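Local coordinates for B12-binding domain-containing protein (Kitasatospora setae, PDB 6WTE) that is the cobalamin-dependent radical SAM methyltransferase TsrM, which binds cobalamin and a [4Fe-4S] cluster and probably transfers methyl groups by a non-radical route, at residues R69-V74 with R412-T417; F77-F82 with Q437-D442. One frame throughout, in Å; residues are numbered along the deposited sequence.

Contact 1: R69-V74 with R412-T417; sequences RNTDTV and RLFPYT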
ATOM      1  N   ARG A  69       4.261   2.965   6.734  1.00 11.14           N
ATOM      2  CA  ARG A  69       3.352   2.455   5.714  1.00 12.60           C
ATOM      3  C   ARG A  69       3.778   2.868   4.310  1.00 10.11           C
ATOM      4  O   ARG A  69       3.720   2.057   3.378  1.00 11.74           O
ATOM      5  CB  ARG A  69       1.935   2.946   5.999  1.00 10.15           C
ATOM      6  CG  ARG A  69       0.855   2.371   5.087  1.00 11.77           C
ATOM      7  CD  ARG A  69      -0.423   3.167   5.293  1.00 12.87           C
ATOM      8  NE  ARG A  69      -1.603   2.531   4.708  1.00 10.26           N
ATOM      9  CZ  ARG A  69      -1.951   2.627   3.431  1.00 16.32           C
ATOM     10  NH1 ARG A  69      -3.046   2.012   3.009  1.00 15.11           N
ATOM     11  NH2 ARG A  69      -1.216   3.337   2.584  1.00 13.36           N
ATOM     12  N   ASN A  70       4.154   4.133   4.134  1.00 12.38           N
ATOM     13  CA  ASN A  70       4.492   4.692   2.833  1.00 13.64           C
ATOM     14  C   ASN A  70       5.920   5.219   2.864  1.00 11.36           C
ATOM     15  O   ASN A  70       6.301   5.925   3.801  1.00 13.14           O
ATOM     16  CB  ASN A  70       3.538   5.829   2.447  1.00 14.21           C
ATOM     17  CG  ASN A  70       2.083   5.512   2.760  1.00 12.67           C
ATOM     18  OD1 ASN A  70       1.601   4.411   2.500  1.00 13.13           O
ATOM     19  ND2 ASN A  70       1.377   6.486   3.319  1.00 13.49           N
ATOM     20  N   THR A  71       6.709   4.867   1.848  1.00 13.44           N
ATOM     21  CA  THR A  71       8.032   5.472   1.717  1.00 13.27           C
ATOM     22  C   THR A  71       7.962   6.829   1.035  1.00 12.19           C
ATOM     23  O   THR A  71       8.754   7.723   1.351  1.00 12.00           O
ATOM     24  CB  THR A  71       8.958   4.557   0.917  1.00 11.62           C
ATOM     25  OG1 THR A  71       8.361   4.279  -0.361  1.00 13.25           O
ATOM     26  CG2 THR A  71       9.185   3.256   1.655  1.00 10.46           C
ATOM     27  N   ASP A  72       7.038   6.979   0.089  1.00 12.86           N
ATOM     28  CA  ASP A  72       6.831   8.207  -0.666  1.00 12.59           C
ATOM     29  C   ASP A  72       5.434   8.122  -1.264  1.00 11.82           C
ATOM     30  O   ASP A  72       4.716   7.143  -1.052  1.00 11.75           O
ATOM     31  CB  ASP A  72       7.908   8.412  -1.748  1.00 11.77           C
ATOM     32  CG  ASP A  72       7.965   7.286  -2.765  1.00 16.90           C
ATOM     33  OD1 ASP A  72       8.374   6.166  -2.395  1.00 15.03           O
ATOM     34  OD2 ASP A  72       7.618   7.531  -3.949  1.00 13.68           O
ATOM     35  N   THR A  73       5.048   9.154  -2.015  1.00 11.91           N
ATOM     36  CA  THR A  73       3.717   9.139  -2.613  1.00 14.50           C
ATOM     37  C   THR A  73       3.602   8.132  -3.745  1.00 18.41           C
ATOM     38  O   THR A  73       2.479   7.773  -4.111  1.00 16.17           O
ATOM     39  CB  THR A  73       3.337  10.525  -3.137  1.00 21.21           C
ATOM     40  OG1 THR A  73       4.176  10.864  -4.248  1.00 17.41           O
ATOM     41  CG2 THR A  73       3.479  11.573  -2.041  1.00 19.99           C
ATOM     42  N   VAL A  74       4.730   7.697  -4.319  1.00 14.47           N
ATOM     43  CA  VAL A  74       4.801   6.663  -5.353  1.00 16.76           C
ATOM     44  C   VAL A  74       4.311   7.228  -6.691  1.00 17.67           C
ATOM     45  O   VAL A  74       4.320   6.539  -7.716  1.00 19.36           O
ATOM     46  CB  VAL A  74       4.051   5.390  -4.889  1.00 21.22           C
ATOM     47  CG1 VAL A  74       3.927   4.327  -5.966  1.00 27.00           C
ATOM     48  CG2 VAL A  74       4.785   4.790  -3.693  1.00 21.09           C
ATOM     49  N   ARG A 412       7.636   4.462 -10.130  1.00 11.50           N
ATOM     50  CA  ARG A 412       8.694   4.493  -9.123  1.00 13.08           C
ATOM     51  C   ARG A 412       9.276   3.094  -8.964  1.00 12.87           C
ATOM     52  O   ARG A 412       8.535   2.127  -8.754  1.00 13.80           O
ATOM     53  CB  ARG A 412       8.154   4.997  -7.781  1.00 14.34           C
ATOM     54  CG  ARG A 412       8.170   6.507  -7.615  1.00 14.25           C
ATOM     55  CD  ARG A 412       9.485   7.006  -7.022  1.00 16.08           C
ATOM     56  NE  ARG A 412       9.681   6.512  -5.660  1.00 14.31           N
ATOM     57  CZ  ARG A 412      10.701   5.757  -5.269  1.00 16.73           C
ATOM     58  NH1 ARG A 412      11.658   5.415  -6.126  1.00 16.01           N
ATOM     59  NH2 ARG A 412      10.771   5.361  -4.007  1.00 13.40           N
ATOM     60  N   LEU A 413      10.604   2.987  -9.067  1.00 11.44           N
ATOM     61  CA  LEU A 413      11.299   1.708  -9.020  1.00 12.64           C
ATOM     62  C   LEU A 413      11.706   1.351  -7.598  1.00 12.26           C
ATOM     63  O   LEU A 413      12.179   2.203  -6.847  1.00 12.12           O
ATOM     64  CB  LEU A 413      12.543   1.745  -9.906  1.00 12.76           C
ATOM     65  CG  LEU A 413      12.255   1.949 -11.395  1.00 16.03           C
ATOM     66  CD1 LEU A 413      13.545   2.058 -12.164  1.00 14.19           C
ATOM     67  CD2 LEU A 413      11.407   0.805 -11.921  1.00 15.96           C
ATOM     68  N   PHE A 414      11.548   0.076  -7.249  1.00 11.89           N
ATOM     69  CA  PHE A 414      11.891  -0.451  -5.940  1.00 10.99           C
ATOM     70  C   PHE A 414      12.770  -1.684  -6.096  1.00 13.23           C
ATOM     71  O   PHE A 414      12.741  -2.345  -7.140  1.00 12.43           O
ATOM     72  CB  PHE A 414      10.621  -0.781  -5.142  1.00 12.35           C
ATOM     73  CG  PHE A 414       9.892   0.441  -4.668  1.00 12.13           C
ATOM     74  CD1 PHE A 414       9.009   1.105  -5.509  1.00 16.56           C
ATOM     75  CD2 PHE A 414      10.109   0.942  -3.395  1.00 15.02           C
ATOM     76  CE1 PHE A 414       8.345   2.242  -5.082  1.00 13.54           C
ATOM     77  CE2 PHE A 414       9.445   2.077  -2.962  1.00 16.55           C
ATOM     78  CZ  PHE A 414       8.565   2.726  -3.809  1.00 15.27           C
ATOM     79  N   PRO A 415      13.595  -1.992  -5.088  1.00 12.66           N
ATOM     80  CA  PRO A 415      14.650  -3.002  -5.287  1.00 12.82           C
ATOM     81  C   PRO A 415      14.128  -4.403  -5.551  1.00 12.25           C
ATOM     82  O   PRO A 415      14.756  -5.152  -6.310  1.00 12.16           O
ATOM     83  CB  PRO A 415      15.453  -2.933  -3.979  1.00 10.32           C
ATOM     84  CG  PRO A 415      14.521  -2.291  -2.987  1.00 10.52           C
ATOM     85  CD  PRO A 415      13.725  -1.316  -3.783  1.00 11.55           C
ATOM     86  N   TYR A 416      13.007  -4.791  -4.951  1.00 10.76           N
ATOM     87  CA  TYR A 416      12.544  -6.164  -5.102  1.00 10.05           C
ATOM     88  C   TYR A 416      11.311  -6.210  -5.986  1.00 15.43           C
ATOM     89  O   TYR A 416      10.285  -6.792  -5.627  1.00 14.92           O
ATOM     90  CB  TYR A 416      12.293  -6.784  -3.731  1.00 10.68           C
ATOM     91  CG  TYR A 416      13.524  -6.660  -2.878  1.00 10.64           C
ATOM     92  CD1 TYR A 416      14.669  -7.374  -3.195  1.00 11.78           C
ATOM     93  CD2 TYR A 416      13.563  -5.790  -1.793  1.00 10.66           C
ATOM     94  CE1 TYR A 416      15.821  -7.254  -2.441  1.00 12.71           C
ATOM     95  CE2 TYR A 416      14.717  -5.661  -1.021  1.00  9.93           C
ATOM     96  CZ  TYR A 416      15.842  -6.395  -1.359  1.00 12.75           C
ATOM     97  OH  TYR A 416      16.993  -6.289  -0.619  1.00 12.38           O
ATOM     98  N   THR A 417      11.414  -5.568  -7.138  1.00 14.81           N
ATOM     99  CA  THR A 417      10.456  -5.710  -8.211  1.00 13.69           C
ATOM    100  C   THR A 417      11.197  -6.187  -9.448  1.00 13.97           C
ATOM    101  O   THR A 417      12.374  -5.859  -9.631  1.00 13.59           O
ATOM    102  CB  THR A 417       9.736  -4.394  -8.524  1.00 12.59           C
ATOM    103  OG1 THR A 417      10.674  -3.443  -9.048  1.00 13.85           O
ATOM    104  CG2 THR A 417       9.081  -3.826  -7.269  1.00 13.68           C
TER
HETATM  105  O   HOH W   1       4.905   4.301  -9.178  1.00 16.94           O
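Asp72 and Arg412 form a side-on, two-pronged salt bridge where a cobalamin-binding loop of the B12-binding domain meets the end of strand 404-412 and the loop after it, in the radical SAM core. Arg412 illustrates how a bent arginine serves several partners along its length. Its CB and CG lie by the carbonyl oxygen of Val74, with CG 3.9 Å from Val74 O. Bends at chi2 (-89°) and chi3 (-64°) then turn the chain back, bringing CD alongside Asp72 OD2. NE donates to Asp72 OD2 at 2.9 Å and NH2 to Asp72 OD1 at 3.0 Å, both nearly straight and in the guanidinium plane. The carboxylate plane is turned 50° from the guanidinium plane, and both bonds reach its oxygens from above the carboxylate plane. NH1 turns instead to the backbone O of Val474. Each carboxylate oxygen has a second donor: Thr71 OG1 reaches OD1, while Val74 N closes an Asx turn on OD2 from the face opposite NE. An alanine in place of Asp72 would probably leave the buried Arg412 charge without its mate and the Asx turn without its acceptor. The Phe414 ring presents its edge to Thr71 OG1, 3.6 Å from CE2; Thr71 N and Thr73 O bond cobalamin. One water joins the two backbones, donating to Val74 O at 2.7 Å and accepting from Arg412 N at 2.9 Å.

Contact 2: F77-F82 with Q437-D442; sequences FEQRPF and QSNTAD
Gln79 lays its side-chain amide against that of Asn439, the two planes stacked and only 25° apart, and uses both ends of its own amide to bind segment 437-442. Its OE1 accepts from Asn439 N at 2.7 Å, in the carbonyl plane and on a lone pair, with an N-H...O angle of 168°. At the other end NE2 donates to Gln437 OE1 at 3.0 Å, again on a lone pair but along a less straight line. The extended chain beyond CG (chi2 168°) carries the amide far enough from its backbone to make both bonds. Asn439 replies through ND2, which forms a weak hydrogen bond with Phe77 O at 3.4 Å. A water accepts from ND2 and donates to Glu78 O, extending the link along the loop.

The next shell explains why these groups are in place. Gln437 NE2 donates to Asn439 OD1 at 2.9 Å, nearly straight and in the plane of both amides, which, with the weak bond and the water at ND2, probably limits the rotation of the Asn439 carboxamide. Gln79 NE2 also donates to Ala76 O, within its own loop. A second water donates both to Gln79 OE1 at 2.8 Å and to Thr440 OG1 at 3.1 Å. Farther out, Ser438 OG bonds Leu473 O and Thr440 OG1 bonds Phe471 O, tying this segment to the chain leading into strand 475-476. Trp495 of helix 491-503 packs against Phe77, Gln79 and Asn439.

The general lesson is that a polar interface can be built from amides interlocking with backbone. Here the acceptor Gln79 OE1 engages the second residue of a type I beta turn, Ser438 to Ala441, joining the B12-binding domain's loop to the radical SAM core.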
ATOM      1  N   PHE A  77       5.958  11.302 -11.198  1.00 17.12           N
ATOM      2  CA  PHE A  77       6.266  12.684 -11.543  1.00 19.58           C
ATOM      3  C   PHE A  77       6.511  13.554 -10.315  1.00 20.59           C
ATOM      4  O   PHE A  77       7.080  14.643 -10.454  1.00 25.05           O
ATOM      5  CB  PHE A  77       5.136  13.283 -12.386  1.00 22.89           C
ATOM      6  CG  PHE A  77       3.764  12.973 -11.863  1.00 23.04           C
ATOM      7  CD1 PHE A  77       3.128  11.786 -12.194  1.00 21.70           C
ATOM      8  CD2 PHE A  77       3.109  13.867 -11.026  1.00 24.01           C
ATOM      9  CE1 PHE A  77       1.870  11.495 -11.704  1.00 21.89           C
ATOM     10  CE2 PHE A  77       1.843  13.581 -10.539  1.00 23.60           C
ATOM     11  CZ  PHE A  77       1.228  12.394 -10.875  1.00 21.21           C
ATOM     12  N   GLU A  78       6.140  13.088  -9.123  1.00 19.82           N
ATOM     13  CA  GLU A  78       6.241  13.891  -7.910  1.00 19.88           C
ATOM     14  C   GLU A  78       7.521  13.627  -7.129  1.00 17.73           C
ATOM     15  O   GLU A  78       8.250  14.568  -6.806  1.00 18.70           O
ATOM     16  CB  GLU A  78       5.037  13.635  -6.998  1.00 18.70           C
ATOM     17  CG  GLU A  78       4.962  14.612  -5.835  1.00 22.30           C
ATOM     18  CD  GLU A  78       3.770  14.367  -4.934  1.00 24.35           C
ATOM     19  OE1 GLU A  78       3.047  13.371  -5.153  1.00 27.96           O
ATOM     20  OE2 GLU A  78       3.565  15.179  -4.004  1.00 31.23           O
ATOM     21  N   GLN A  79       7.809  12.366  -6.823  1.00 16.13           N
ATOM     22  CA  GLN A  79       9.005  11.991  -6.074  1.00 15.12           C
ATOM     23  C   GLN A  79       9.074  12.751  -4.748  1.00 16.23           C
ATOM     24  O   GLN A  79      10.045  13.448  -4.433  1.00 20.11           O
ATOM     25  CB  GLN A  79      10.253  12.210  -6.928  1.00 17.42           C
ATOM     26  CG  GLN A  79      10.283  11.264  -8.115  1.00 14.43           C
ATOM     27  CD  GLN A  79      11.330  11.629  -9.132  1.00 13.93           C
ATOM     28  OE1 GLN A  79      12.405  12.118  -8.786  1.00 16.11           O
ATOM     29  NE2 GLN A  79      11.021  11.406 -10.402  1.00 17.20           N
ATOM     30  N   ARG A  80       7.999  12.607  -3.979  1.00 15.45           N
ATOM     31  CA  ARG A  80       7.900  13.231  -2.665  0.50 17.06           C
ATOM     32  C   ARG A  80       8.058  12.165  -1.593  1.00 15.57           C
ATOM     33  O   ARG A  80       7.141  11.358  -1.383  1.00 16.11           O
ATOM     34  CB  ARG A  80       6.570  13.967  -2.492  0.50 19.11           C
ATOM     35  CG  ARG A  80       6.359  14.464  -1.065  0.50 21.56           C
ATOM     36  CD  ARG A  80       5.459  15.684  -1.000  0.50 25.49           C
ATOM     37  NE  ARG A  80       5.290  16.141   0.376  0.50 26.80           N
ATOM     38  CZ  ARG A  80       4.257  15.820   1.149  0.50 28.92           C
ATOM     39  NH1 ARG A  80       3.291  15.041   0.679  0.50 30.03           N
ATOM     40  NH2 ARG A  80       4.188  16.280   2.391  0.50 30.24           N
ATOM     41  N   PRO A  81       9.193  12.112  -0.904  1.00 13.83           N
ATOM     42  CA  PRO A  81       9.407  11.067   0.099  1.00 14.26           C
ATOM     43  C   PRO A  81       8.733  11.379   1.424  1.00 12.63           C
ATOM     44  O   PRO A  81       8.499  12.536   1.776  1.00 16.59           O
ATOM     45  CB  PRO A  81      10.929  11.060   0.269  1.00 14.98           C
ATOM     46  CG  PRO A  81      11.312  12.473   0.034  1.00 16.91           C
ATOM     47  CD  PRO A  81      10.375  12.981  -1.045  1.00 15.89           C
ATOM     48  N   PHE A  82       8.420  10.309   2.158  1.00 11.58           N
ATOM     49  CA  PHE A  82       7.989  10.414   3.544  1.00 14.57           C
ATOM     50  C   PHE A  82       9.045   9.963   4.547  1.00 13.61           C
ATOM     51  O   PHE A  82       8.914  10.277   5.733  1.00 13.37           O
ATOM     52  CB  PHE A  82       6.724   9.573   3.784  1.00 11.28           C
ATOM     53  CG  PHE A  82       5.524  10.021   2.994  1.00 13.37           C
ATOM     54  CD1 PHE A  82       5.001  11.293   3.162  1.00 20.95           C
ATOM     55  CD2 PHE A  82       4.897   9.153   2.116  1.00 13.15           C
ATOM     56  CE1 PHE A  82       3.885  11.701   2.447  1.00 22.72           C
ATOM     57  CE2 PHE A  82       3.779   9.554   1.398  1.00 17.39           C
ATOM     58  CZ  PHE A  82       3.278  10.829   1.562  1.00 18.94           C
ATOM     59  N   GLN A 437      15.064   7.667 -14.540  1.00 13.68           N
ATOM     60  CA  GLN A 437      14.877   9.096 -14.333  1.00 16.82           C
ATOM     61  C   GLN A 437      14.758   9.391 -12.845  1.00 15.16           C
ATOM     62  O   GLN A 437      14.212   8.593 -12.080  1.00 14.21           O
ATOM     63  CB  GLN A 437      13.622   9.598 -15.066  1.00 19.23           C
ATOM     64  CG  GLN A 437      13.484  11.120 -15.194  1.00 26.57           C
ATOM     65  CD  GLN A 437      12.852  11.792 -13.971  1.00 18.35           C
ATOM     66  OE1 GLN A 437      12.238  11.140 -13.129  1.00 15.60           O
ATOM     67  NE2 GLN A 437      13.003  13.107 -13.882  1.00 20.61           N
ATOM     68  N   SER A 438      15.258  10.559 -12.451  1.00 15.82           N
ATOM     69  CA  SER A 438      14.981  11.103 -11.128  1.00 15.57           C
ATOM     70  C   SER A 438      15.058  12.617 -11.205  1.00 17.35           C
ATOM     71  O   SER A 438      15.963  13.164 -11.844  1.00 19.06           O
ATOM     72  CB  SER A 438      15.961  10.596 -10.066  1.00 17.46           C
ATOM     73  OG  SER A 438      15.620  11.143  -8.802  1.00 17.05           O
ATOM     74  N   ASN A 439      14.110  13.289 -10.543  1.00 16.09           N
ATOM     75  CA  ASN A 439      14.052  14.746 -10.603  1.00 18.02           C
ATOM     76  C   ASN A 439      15.270  15.411  -9.985  1.00 18.55           C
ATOM     77  O   ASN A 439      15.571  16.558 -10.331  1.00 19.44           O
ATOM     78  CB  ASN A 439      12.805  15.264  -9.892  1.00 18.94           C
ATOM     79  CG  ASN A 439      11.528  14.890 -10.607  1.00 21.68           C
ATOM     80  OD1 ASN A 439      11.549  14.446 -11.755  1.00 20.75           O
ATOM     81  ND2 ASN A 439      10.404  15.082  -9.936  1.00 19.03           N
ATOM     82  N   THR A 440      15.956  14.739  -9.062  1.00 18.37           N
ATOM     83  CA  THR A 440      17.099  15.309  -8.360  1.00 18.68           C
ATOM     84  C   THR A 440      18.419  14.659  -8.765  1.00 22.90           C
ATOM     85  O   THR A 440      19.418  14.794  -8.053  1.00 24.13           O
ATOM     86  CB  THR A 440      16.890  15.196  -6.850  1.00 19.75           C
ATOM     87  OG1 THR A 440      16.678  13.823  -6.509  1.00 20.70           O
ATOM     88  CG2 THR A 440      15.670  15.999  -6.426  1.00 19.51           C
ATOM     89  N   ALA A 441      18.441  13.949  -9.890  1.00 18.89           N
ATOM     90  CA  ALA A 441      19.651  13.253 -10.310  1.00 25.01           C
ATOM     91  C   ALA A 441      20.710  14.240 -10.780  1.00 28.38           C
ATOM     92  O   ALA A 441      20.435  15.133 -11.587  1.00 21.19           O
ATOM     93  CB  ALA A 441      19.331  12.257 -11.422  1.00 21.00           C
ATOM     94  N   ASP A 442      21.931  14.075 -10.274  1.00 31.85           N
ATOM     95  CA  ASP A 442      23.075  14.843 -10.753  1.00 38.03           C
ATOM     96  C   ASP A 442      23.878  13.924 -11.668  1.00 42.17           C
ATOM     97  O   ASP A 442      24.844  13.277 -11.264  1.00 52.22           O
ATOM     98  CB  ASP A 442      23.905  15.363  -9.585  1.00 37.67           C
ATOM     99  CG  ASP A 442      24.914  16.413 -10.008  1.00 50.79           C
ATOM    100  OD1 ASP A 442      24.925  16.785 -11.203  1.00 54.79           O
ATOM    101  OD2 ASP A 442      25.698  16.867  -9.147  1.00 56.54           O
TER
HETATM  102  O   HOH W   2      11.030  16.038  -7.019  1.00 31.50           O
HETATM  103  O   HOH W   3      13.849  12.442  -6.462  1.00 17.41           O

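Overall arrangement
Running from the N terminus, the chain leaves strand 63-67 of the B12-binding domain and enters one long loop that supplies the first segment of both contacts before helix 83-96 begins. It then passes through the rest of that domain and most of the radical SAM core. Contact 1 closes its loop at 412-417, and contact 2 closes at 437-442, from the end of strand 436-437 into the loop after it. Because the segments alternate, the two closures cross instead of nesting. Their centres lie about 12 Å apart, and Thr71 O and Phe82 N, 2.7 Å apart, probably bond within the shared loop, which meets the core first through its buried cobalamin-binding part, then through partly buried 77-82.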